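Local coordinates for arginine--tRNA ligase (Campylobacter jejuni, PDB 3FNR), which catalyses the ATP-dependent attachment of L-arginine to tRNA(Arg), giving L-arginyl-tRNA(Arg), AMP and diphosphate, as a monomeric class I aminoacyl-tRNA synthetase, at residues N20-G25 with I439-S444; A177-L182 with R208-E213; D245-I250 with I269-M274. The protein carries 1 engineered substitution. All blocks are in the same frame, centred on the assembly; numbering follows the deposited sequence. Where two conformers were deposited one is given.

Contact 1. Residues N20-G25 with I439-S444; sequences NDFTKG and IKTAFS
F22 and T23, the two central residues of a type II beta turn from D21 to K24, meet T441 on helix 425-445, in the region of the DALR anticodon-binding family. The turn closes with a backbone bond from K24 N to D21 O, and T23 takes the positive phi of its third position.

Van der Waals packing carries the contact, with no hydrogen bond across it. T441 meets the turn with both branches: OG1 lies at the edge of the F22 ring, close to its plane, 3.7 Å from F22 CD2, and the methyl CG2 lies 3.5 Å from T23 OG1. CG anti to the backbone N (chi1 175°) puts the F22 ring beside T441, whose side chain it crosses at about a right angle. L383 of helix 383-393 touches both F22 and T441.

Both threonine hydroxyls have further partners: T441 OG1 bonds to L437 O one helical turn back, and T23 OG1 to H65 NE2.

Within the turn, T23 folds onto F22: its CG2 sits 3.5 Å above the plane of the F22 ring, over its centre, and its OG1 donates to F22 O at 2.6 Å, with a strongly bent C=O...donor angle of 103°.

Contact 2. Residues A177-L182 with R208-E213; sequences ATLESL and RVIIRE. With SO4 (sulfate ion), chain C.
A classic beta bulge, formed by I210 and I211 facing I195, gives L179 of helix 175-184 its landing place on strand 208-211, an outermost strand of a three-stranded antiparallel sheet. The strand bends sharply at I210, and the CB atoms of both isoleucines point toward the helix.

L179 touches with one branch. Its CD2 meets the I210 methyl CG2 at 3.7 Å and lies farther, at 4.3 Å, from CG1 of I211. I210 offers CG2 because that methyl stands anti to the backbone N, while CG1 lies beside that N (chi1 -63°). The L179 and I210 side chains lie antiparallel, side by side. T218 OG1 bonds to both V209 O and I210 O at the bend.

Farther along, the R212 chain is kinked in its middle and meets a sulfate, probably from the crystallisation liquor. NE gives O3 a weak bond of 3.0 Å with an N-H...O angle of 123°, and O1 lies over one guanidinium face near its rim. Y219 N, at the start of helix 219-231, also holds the ion.

Between the two segments the join is apolar, with no hydrogen bond, whereas the anion is probably stabilised by arginine charge and the helix start.

Contact 3. Residues D245-I250 with I269-M274; sequences DHHGYI and IILAQM
The 3-10 segment 245-248, shortly before helix 250-258, passes over strand 267-279 with the CA atoms of H247 and L271, and those of I250 and I269, each 7.6 Å apart and with no hydrogen bond between the two segments.

The isoleucines make one half of the contact. I250 lays its side chain along I269, the two pointing opposite ways: CD1 of I250 meets CG2 of I269 at 3.8 Å, and CG2 of I250 meets CG1 of I269 at 4.0 Å. The same I250 CD1 also reaches L271 CD2, at 4.4 Å. L271 divides its methyls, for L271 CD1 lies at the imidazole edge of H247, 3.7 Å from H247 CD2. With CG anti to the backbone N (chi1 -177°), H247 crosses the leucine at about a right angle. Farther along the second segment, Q273 OE1 curls back to accept M274 N at 2.8 Å, with an N-H...O angle of 164°.

Strand 237-243, helix 250-258 and the parallel strand 267-279 form a beta-alpha-beta unit of the class I catalytic fold. W242 of the first strand touches I250 and I269, and R51, just past the HIGH region, bonds to Q273 O.

Overall arrangement
Contacts 2 and 3 lie on one side of the chain's centre and contact 1 on the other. Contact 1, formed by segments 414 residues apart at their closest ends, joins the N-terminal part of the protein to the anticodon-binding region, and its centre is about 47 Å from that of contact 2 and about 31 Å from that of contact 3. The latter two are neighbours, about 24 Å between centres and about 5 Å between nearest atoms, without touching. Helix 219-231 bridges them: I224, V225 and K228 pack on T178, and D223 takes the Y249 hydroxyl. Of the three, contact 3 is the one tied to the neighbourhood of the HIGH motif, the signature of the class I active site.

Contact 1. Residues N20-G25 with I439-S444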
loop_
_atom_site.group_PDB
_atom_site.type_symbol
_atom_site.label_atom_id
_atom_site.label_comp_id
_atom_site.label_asym_id
_atom_site.label_seq_id
_atom_site.Cartn_x
_atom_site.Cartn_y
_atom_site.Cartn_z
ATOM N N ASN A 20 -15.457 11.789 14.576
ATOM C CA ASN A 20 -14.883 10.502 14.179
ATOM C C ASN A 20 -15.724 9.714 13.165
ATOM O O ASN A 20 -15.210 8.826 12.486
ATOM C CB ASN A 20 -14.575 9.643 15.408
ATOM C CG ASN A 20 -13.358 10.140 16.194
ATOM O OD1 ASN A 20 -13.150 9.734 17.337
ATOM N ND2 ASN A 20 -12.551 11.006 15.585
ATOM N N ASP A 21 -17.005 10.053 13.052
ATOM C CA ASP A 21 -17.906 9.374 12.129
ATOM C C ASP A 21 -18.129 10.124 10.811
ATOM O O ASP A 21 -18.857 9.640 9.939
ATOM C CB ASP A 21 -19.242 9.092 12.816
ATOM C CG ASP A 21 -19.098 8.169 14.021
ATOM O OD1 ASP A 21 -20.066 8.083 14.811
ATOM O OD2 ASP A 21 -18.025 7.535 14.182
ATOM N N PHE A 22 -17.503 11.296 10.680
ATOM C CA PHE A 22 -17.615 12.146 9.490
ATOM C C PHE A 22 -17.102 11.407 8.261
ATOM O O PHE A 22 -15.951 10.943 8.244
ATOM C CB PHE A 22 -16.839 13.453 9.698
ATOM C CG PHE A 22 -16.782 14.357 8.480
ATOM C CD1 PHE A 22 -17.948 14.858 7.901
ATOM C CD2 PHE A 22 -15.554 14.735 7.941
ATOM C CE1 PHE A 22 -17.895 15.703 6.795
ATOM C CE2 PHE A 22 -15.486 15.586 6.840
ATOM C CZ PHE A 22 -16.661 16.071 6.264
ATOM N N THR A 23 -17.989 11.305 7.268
ATOM C CA THR A 23 -17.801 10.622 5.972
ATOM C C THR A 23 -17.750 9.085 6.006
ATOM O O THR A 23 -17.639 8.446 4.952
ATOM C CB THR A 23 -16.629 11.194 5.122
ATOM O OG1 THR A 23 -15.375 10.896 5.748
ATOM C CG2 THR A 23 -16.771 12.701 4.932
ATOM N N LYS A 24 -17.840 8.502 7.200
ATOM C CA LYS A 24 -17.927 7.052 7.350
ATOM C C LYS A 24 -19.218 6.517 6.738
ATOM O O LYS A 24 -20.288 7.113 6.898
ATOM C CB LYS A 24 -17.829 6.639 8.826
ATOM C CG LYS A 24 -16.396 6.616 9.347
ATOM C CD LYS A 24 -16.253 5.892 10.655
ATOM C CE LYS A 24 -14.784 5.813 11.050
ATOM N NZ LYS A 24 -14.626 5.605 12.513
ATOM N N GLY A 25 -19.107 5.409 6.018
ATOM C CA GLY A 25 -20.276 4.768 5.424
ATOM C C GLY A 25 -20.872 3.721 6.347
ATOM O O GLY A 25 -20.189 3.205 7.239
ATOM N N ILE A 439 -9.476 17.846 6.244
ATOM C CA ILE A 439 -8.045 17.650 6.022
ATOM C C ILE A 439 -7.573 16.440 6.833
ATOM O O ILE A 439 -6.976 15.502 6.276
ATOM C CB ILE A 439 -7.231 18.936 6.339
ATOM C CG1 ILE A 439 -7.445 19.966 5.228
ATOM C CG2 ILE A 439 -5.741 18.636 6.492
ATOM C CD1 ILE A 439 -6.888 21.332 5.518
ATOM N N LYS A 440 -7.919 16.446 8.119
ATOM C CA LYS A 440 -7.564 15.388 9.065
ATOM C C LYS A 440 -8.118 14.020 8.660
ATOM O O LYS A 440 -7.382 13.033 8.641
ATOM C CB LYS A 440 -8.052 15.765 10.470
ATOM C CG LYS A 440 -7.776 14.716 11.529
ATOM C CD LYS A 440 -7.605 15.357 12.888
ATOM C CE LYS A 440 -8.828 15.178 13.748
ATOM N NZ LYS A 440 -8.736 13.884 14.470
ATOM N N THR A 441 -9.411 13.974 8.346
ATOM C CA THR A 441 -10.061 12.757 7.881
ATOM C C THR A 441 -9.363 12.179 6.643
ATOM O O THR A 441 -8.852 11.064 6.697
ATOM C CB THR A 441 -11.564 12.991 7.617
ATOM O OG1 THR A 441 -12.187 13.461 8.824
ATOM C CG2 THR A 441 -12.253 11.706 7.149
ATOM N N ALA A 442 -9.310 12.949 5.557
ATOM C CA ALA A 442 -8.730 12.477 4.299
ATOM C C ALA A 442 -7.273 12.046 4.462
ATOM O O ALA A 442 -6.883 10.974 3.976
ATOM C CB ALA A 442 -8.853 13.535 3.224
ATOM N N PHE A 443 -6.489 12.879 5.153
ATOM C CA PHE A 443 -5.092 12.567 5.478
ATOM C C PHE A 443 -4.939 11.248 6.229
ATOM O O PHE A 443 -4.033 10.482 5.929
ATOM C CB PHE A 443 -4.447 13.678 6.310
ATOM C CG PHE A 443 -3.439 14.513 5.564
ATOM C CD1 PHE A 443 -2.876 15.630 6.172
ATOM C CD2 PHE A 443 -3.044 14.190 4.270
ATOM C CE1 PHE A 443 -1.935 16.406 5.508
ATOM C CE2 PHE A 443 -2.111 14.961 3.597
ATOM C CZ PHE A 443 -1.550 16.069 4.213
ATOM N N SER A 444 -5.813 10.984 7.201
ATOM C CA SER A 444 -5.703 9.759 8.009
ATOM C C SER A 444 -5.904 8.489 7.184
ATOM O O SER A 444 -5.321 7.444 7.496
ATOM C CB SER A 444 -6.664 9.783 9.203
ATOM O OG SER A 444 -8.005 9.618 8.787
#

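Contact 2. Residues A177-L182 with R208-E213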
loop_
_atom_site.group_PDB
_atom_site.type_symbol
_atom_site.label_atom_id
_atom_site.label_comp_id
_atom_site.label_asym_id
_atom_site.label_seq_id
_atom_site.Cartn_x
_atom_site.Cartn_y
_atom_site.Cartn_z
ATOM N N ALA A 177 -5.632 -31.578 -4.711
ATOM C CA ALA A 177 -7.014 -31.094 -4.783
ATOM C C ALA A 177 -7.218 -30.091 -5.927
ATOM O O ALA A 177 -8.276 -30.067 -6.555
ATOM C CB ALA A 177 -7.431 -30.490 -3.450
ATOM N N THR A 178 -6.191 -29.287 -6.197
ATOM C CA THR A 178 -6.185 -28.347 -7.320
ATOM C C THR A 178 -6.188 -29.096 -8.656
ATOM O O THR A 178 -7.006 -28.803 -9.532
ATOM C CB THR A 178 -4.971 -27.381 -7.241
ATOM O OG1 THR A 178 -5.054 -26.608 -6.038
ATOM C CG2 THR A 178 -4.918 -26.444 -8.452
ATOM N N LEU A 179 -5.284 -30.067 -8.796
ATOM C CA LEU A 179 -5.226 -30.903 -9.989
ATOM C C LEU A 179 -6.570 -31.574 -10.251
ATOM O O LEU A 179 -7.113 -31.487 -11.356
ATOM C CB LEU A 179 -4.106 -31.940 -9.872
ATOM C CG LEU A 179 -2.673 -31.393 -9.802
ATOM C CD1 LEU A 179 -1.674 -32.516 -9.626
ATOM C CD2 LEU A 179 -2.329 -30.565 -11.023
ATOM N N GLU A 180 -7.125 -32.179 -9.205
ATOM C CA GLU A 180 -8.425 -32.828 -9.272
ATOM C C GLU A 180 -9.540 -31.898 -9.732
ATOM O O GLU A 180 -10.286 -32.238 -10.654
ATOM C CB GLU A 180 -8.765 -33.499 -7.939
ATOM C CG GLU A 180 -8.056 -34.839 -7.773
ATOM C CD GLU A 180 -8.541 -35.866 -8.789
ATOM O OE1 GLU A 180 -7.912 -35.997 -9.864
ATOM O OE2 GLU A 180 -9.574 -36.519 -8.522
ATOM N N SER A 181 -9.628 -30.723 -9.109
ATOM C CA SER A 181 -10.663 -29.741 -9.444
ATOM C C SER A 181 -10.511 -29.257 -10.882
ATOM O O SER A 181 -11.500 -29.123 -11.601
ATOM C CB SER A 181 -10.647 -28.570 -8.460
ATOM O OG SER A 181 -11.622 -27.592 -8.796
ATOM N N LEU A 182 -9.265 -29.034 -11.295
ATOM C CA LEU A 182 -8.933 -28.708 -12.682
ATOM C C LEU A 182 -9.376 -29.791 -13.673
ATOM O O LEU A 182 -9.856 -29.471 -14.762
ATOM C CB LEU A 182 -7.423 -28.482 -12.816
ATOM C CG LEU A 182 -6.717 -27.134 -13.017
ATOM C CD1 LEU A 182 -7.555 -25.901 -12.714
ATOM C CD2 LEU A 182 -5.411 -27.112 -12.240
ATOM N N ARG A 208 0.007 -23.909 -20.658
ATOM C CA ARG A 208 1.037 -23.682 -19.642
ATOM C C ARG A 208 1.346 -24.936 -18.832
ATOM O O ARG A 208 0.452 -25.722 -18.551
ATOM C CB ARG A 208 0.587 -22.575 -18.682
ATOM C CG ARG A 208 0.027 -21.297 -19.326
ATOM C CD ARG A 208 1.108 -20.473 -19.993
ATOM N NE ARG A 208 0.537 -19.421 -20.832
ATOM C CZ ARG A 208 1.233 -18.437 -21.393
ATOM N NH1 ARG A 208 0.612 -17.538 -22.134
ATOM N NH2 ARG A 208 2.545 -18.340 -21.207
ATOM N N VAL A 209 2.601 -25.100 -18.426
ATOM C CA VAL A 209 3.007 -26.265 -17.631
ATOM C C VAL A 209 2.633 -26.123 -16.152
ATOM O O VAL A 209 3.047 -25.167 -15.482
ATOM C CB VAL A 209 4.520 -26.548 -17.756
ATOM C CG1 VAL A 209 4.940 -27.732 -16.873
ATOM C CG2 VAL A 209 4.881 -26.820 -19.196
ATOM N N ILE A 210 1.849 -27.084 -15.665
ATOM C CA ILE A 210 1.497 -27.177 -14.251
ATOM C C ILE A 210 2.493 -28.072 -13.515
ATOM O O ILE A 210 3.072 -27.668 -12.512
ATOM C CB ILE A 210 0.048 -27.710 -14.057
ATOM C CG1 ILE A 210 -0.966 -26.747 -14.667
ATOM C CG2 ILE A 210 -0.272 -27.909 -12.582
ATOM C CD1 ILE A 210 -0.756 -25.275 -14.283
ATOM N N ILE A 211 2.680 -29.291 -14.015
ATOM C CA ILE A 211 3.636 -30.230 -13.435
ATOM C C ILE A 211 4.714 -30.546 -14.462
ATOM O O ILE A 211 4.414 -30.924 -15.595
ATOM C CB ILE A 211 2.953 -31.544 -12.962
ATOM C CG1 ILE A 211 1.735 -31.256 -12.071
ATOM C CG2 ILE A 211 3.954 -32.481 -12.261
ATOM C CD1 ILE A 211 2.029 -30.498 -10.777
ATOM N N ARG A 212 5.967 -30.375 -14.058
ATOM C CA ARG A 212 7.115 -30.693 -14.901
ATOM C C ARG A 212 7.280 -32.203 -15.036
ATOM O O ARG A 212 6.674 -32.974 -14.278
ATOM C CB ARG A 212 8.396 -30.132 -14.280
ATOM C CG ARG A 212 8.474 -28.627 -14.123
ATOM C CD ARG A 212 9.303 -28.312 -12.885
ATOM N NE ARG A 212 10.226 -27.195 -13.074
ATOM C CZ ARG A 212 11.236 -26.908 -12.253
ATOM N NH1 ARG A 212 11.467 -27.655 -11.178
ATOM N NH2 ARG A 212 12.024 -25.872 -12.511
ATOM N N GLU A 213 8.132 -32.614 -15.978
ATOM C CA GLU A 213 8.544 -34.006 -16.187
ATOM C C GLU A 213 9.220 -34.601 -14.947
ATOM O O GLU A 213 9.373 -35.816 -14.818
ATOM C CB GLU A 213 9.482 -34.093 -17.406
ATOM C CG GLU A 213 10.921 -33.540 -17.215
ATOM C CD GLU A 213 10.997 -32.025 -16.987
ATOM O OE1 GLU A 213 11.751 -31.598 -16.087
ATOM O OE2 GLU A 213 10.303 -31.263 -17.696
HETATM S S SO4 C . 9.028 -23.325 -13.030
HETATM O O1 SO4 C . 8.788 -23.601 -11.618
HETATM O O2 SO4 C . 10.345 -22.711 -13.156
HETATM O O3 SO4 C . 8.997 -24.572 -13.793
HETATM O O4 SO4 C . 8.016 -22.409 -13.550
#

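Contact 3. Residues D245-I250 with I269-M274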
loop_
_atom_site.group_PDB
_atom_site.type_symbol
_atom_site.label_atom_id
_atom_site.label_comp_id
_atom_site.label_asym_id
_atom_site.label_seq_id
_atom_site.Cartn_x
_atom_site.Cartn_y
_atom_site.Cartn_z
ATOM N N ASP A 245 4.531 -4.736 -15.449
ATOM C CA ASP A 245 5.244 -5.647 -16.353
ATOM C C ASP A 245 4.737 -7.099 -16.296
ATOM O O ASP A 245 5.172 -7.942 -17.083
ATOM C CB ASP A 245 6.762 -5.583 -16.122
ATOM C CG ASP A 245 7.157 -5.756 -14.658
ATOM O OD1 ASP A 245 6.271 -5.806 -13.776
ATOM O OD2 ASP A 245 8.375 -5.837 -14.391
ATOM N N HIS A 246 3.816 -7.375 -15.374
ATOM C CA HIS A 246 3.172 -8.684 -15.278
ATOM C C HIS A 246 1.785 -8.722 -15.926
ATOM O O HIS A 246 0.958 -9.558 -15.568
ATOM C CB HIS A 246 3.090 -9.143 -13.818
ATOM C CG HIS A 246 4.422 -9.376 -13.181
ATOM N ND1 HIS A 246 4.694 -9.024 -11.877
ATOM C CD2 HIS A 246 5.561 -9.925 -13.666
ATOM C CE1 HIS A 246 5.941 -9.348 -11.584
ATOM N NE2 HIS A 246 6.489 -9.895 -12.653
ATOM N N HIS A 247 1.537 -7.824 -16.879
ATOM C CA HIS A 247 0.258 -7.780 -17.601
ATOM C C HIS A 247 -0.040 -9.076 -18.368
ATOM O O HIS A 247 -1.176 -9.560 -18.356
ATOM C CB HIS A 247 0.195 -6.575 -18.553
ATOM C CG HIS A 247 -1.113 -6.442 -19.275
ATOM N ND1 HIS A 247 -1.271 -6.783 -20.603
ATOM C CD2 HIS A 247 -2.330 -6.025 -18.847
ATOM C CE1 HIS A 247 -2.526 -6.575 -20.963
ATOM N NE2 HIS A 247 -3.190 -6.115 -19.916
ATOM N N GLY A 248 0.988 -9.643 -19.004
ATOM C CA GLY A 248 0.846 -10.861 -19.817
ATOM C C GLY A 248 0.492 -12.123 -19.044
ATOM O O GLY A 248 0.152 -13.148 -19.631
ATOM N N TYR A 249 0.557 -12.031 -17.721
ATOM C CA TYR A 249 0.290 -13.138 -16.818
ATOM C C TYR A 249 -1.187 -13.199 -16.423
ATOM O O TYR A 249 -1.646 -14.208 -15.896
ATOM C CB TYR A 249 1.159 -12.953 -15.581
ATOM C CG TYR A 249 1.353 -14.164 -14.704
ATOM C CD1 TYR A 249 0.608 -14.322 -13.534
ATOM C CD2 TYR A 249 2.317 -15.128 -15.010
ATOM C CE1 TYR A 249 0.797 -15.422 -12.701
ATOM C CE2 TYR A 249 2.518 -16.237 -14.176
ATOM C CZ TYR A 249 1.751 -16.370 -13.024
ATOM O OH TYR A 249 1.930 -17.450 -12.196
ATOM N N ILE A 250 -1.929 -12.120 -16.675
ATOM C CA ILE A 250 -3.359 -12.063 -16.334
ATOM C C ILE A 250 -4.216 -13.168 -16.989
ATOM O O ILE A 250 -4.905 -13.885 -16.263
ATOM C CB ILE A 250 -3.987 -10.632 -16.519
ATOM C CG1 ILE A 250 -3.240 -9.599 -15.670
ATOM C CG2 ILE A 250 -5.468 -10.628 -16.129
ATOM C CD1 ILE A 250 -3.728 -8.157 -15.849
ATOM N N ILE A 269 -7.527 -7.545 -11.044
ATOM C CA ILE A 269 -6.088 -7.264 -11.051
ATOM C C ILE A 269 -5.851 -5.763 -11.221
ATOM O O ILE A 269 -6.255 -5.174 -12.230
ATOM C CB ILE A 269 -5.314 -8.022 -12.186
ATOM C CG1 ILE A 269 -5.665 -9.518 -12.240
ATOM C CG2 ILE A 269 -3.811 -7.796 -12.054
ATOM C CD1 ILE A 269 -5.360 -10.306 -10.982
ATOM N N ILE A 270 -5.201 -5.151 -10.235
ATOM C CA ILE A 270 -4.774 -3.749 -10.327
ATOM C C ILE A 270 -3.287 -3.689 -10.657
ATOM O O ILE A 270 -2.478 -4.316 -9.987
ATOM C CB ILE A 270 -5.056 -2.996 -9.019
ATOM C CG1 ILE A 270 -6.565 -2.858 -8.805
ATOM C CG2 ILE A 270 -4.358 -1.623 -9.000
ATOM C CD1 ILE A 270 -6.933 -2.344 -7.445
ATOM N N LEU A 271 -2.925 -2.940 -11.692
ATOM C CA LEU A 271 -1.522 -2.842 -12.099
ATOM C C LEU A 271 -0.839 -1.564 -11.621
ATOM O O LEU A 271 -1.296 -0.453 -11.903
ATOM C CB LEU A 271 -1.380 -2.991 -13.614
ATOM C CG LEU A 271 -1.734 -4.327 -14.276
ATOM C CD1 LEU A 271 -1.582 -4.192 -15.779
ATOM C CD2 LEU A 271 -0.871 -5.489 -13.771
ATOM N N ALA A 272 0.251 -1.736 -10.882
ATOM C CA ALA A 272 1.025 -0.620 -10.360
ATOM C C ALA A 272 2.171 -0.293 -11.311
ATOM O O ALA A 272 3.062 -1.118 -11.538
ATOM C CB ALA A 272 1.559 -0.948 -8.968
ATOM N N GLN A 273 2.148 0.913 -11.868
ATOM C CA GLN A 273 3.180 1.312 -12.818
ATOM C C GLN A 273 4.485 1.772 -12.183
ATOM O O GLN A 273 4.532 2.061 -10.990
ATOM C CB GLN A 273 2.660 2.354 -13.809
ATOM C CG GLN A 273 2.354 1.771 -15.175
ATOM C CD GLN A 273 3.573 1.655 -16.096
ATOM O OE1 GLN A 273 4.694 1.366 -15.661
ATOM N NE2 GLN A 273 3.343 1.866 -17.387
ATOM N N MET A 274 5.529 1.816 -13.011
ATOM C CA MET A 274 6.865 2.214 -12.574
ATOM C C MET A 274 6.902 3.655 -12.059
ATOM O O MET A 274 6.164 4.528 -12.526
ATOM C CB MET A 274 7.872 2.033 -13.713
ATOM C CG MET A 274 9.289 1.691 -13.262
ATOM S SD MET A 274 9.530 -0.072 -12.956
ATOM C CE MET A 274 11.294 -0.120 -12.634
#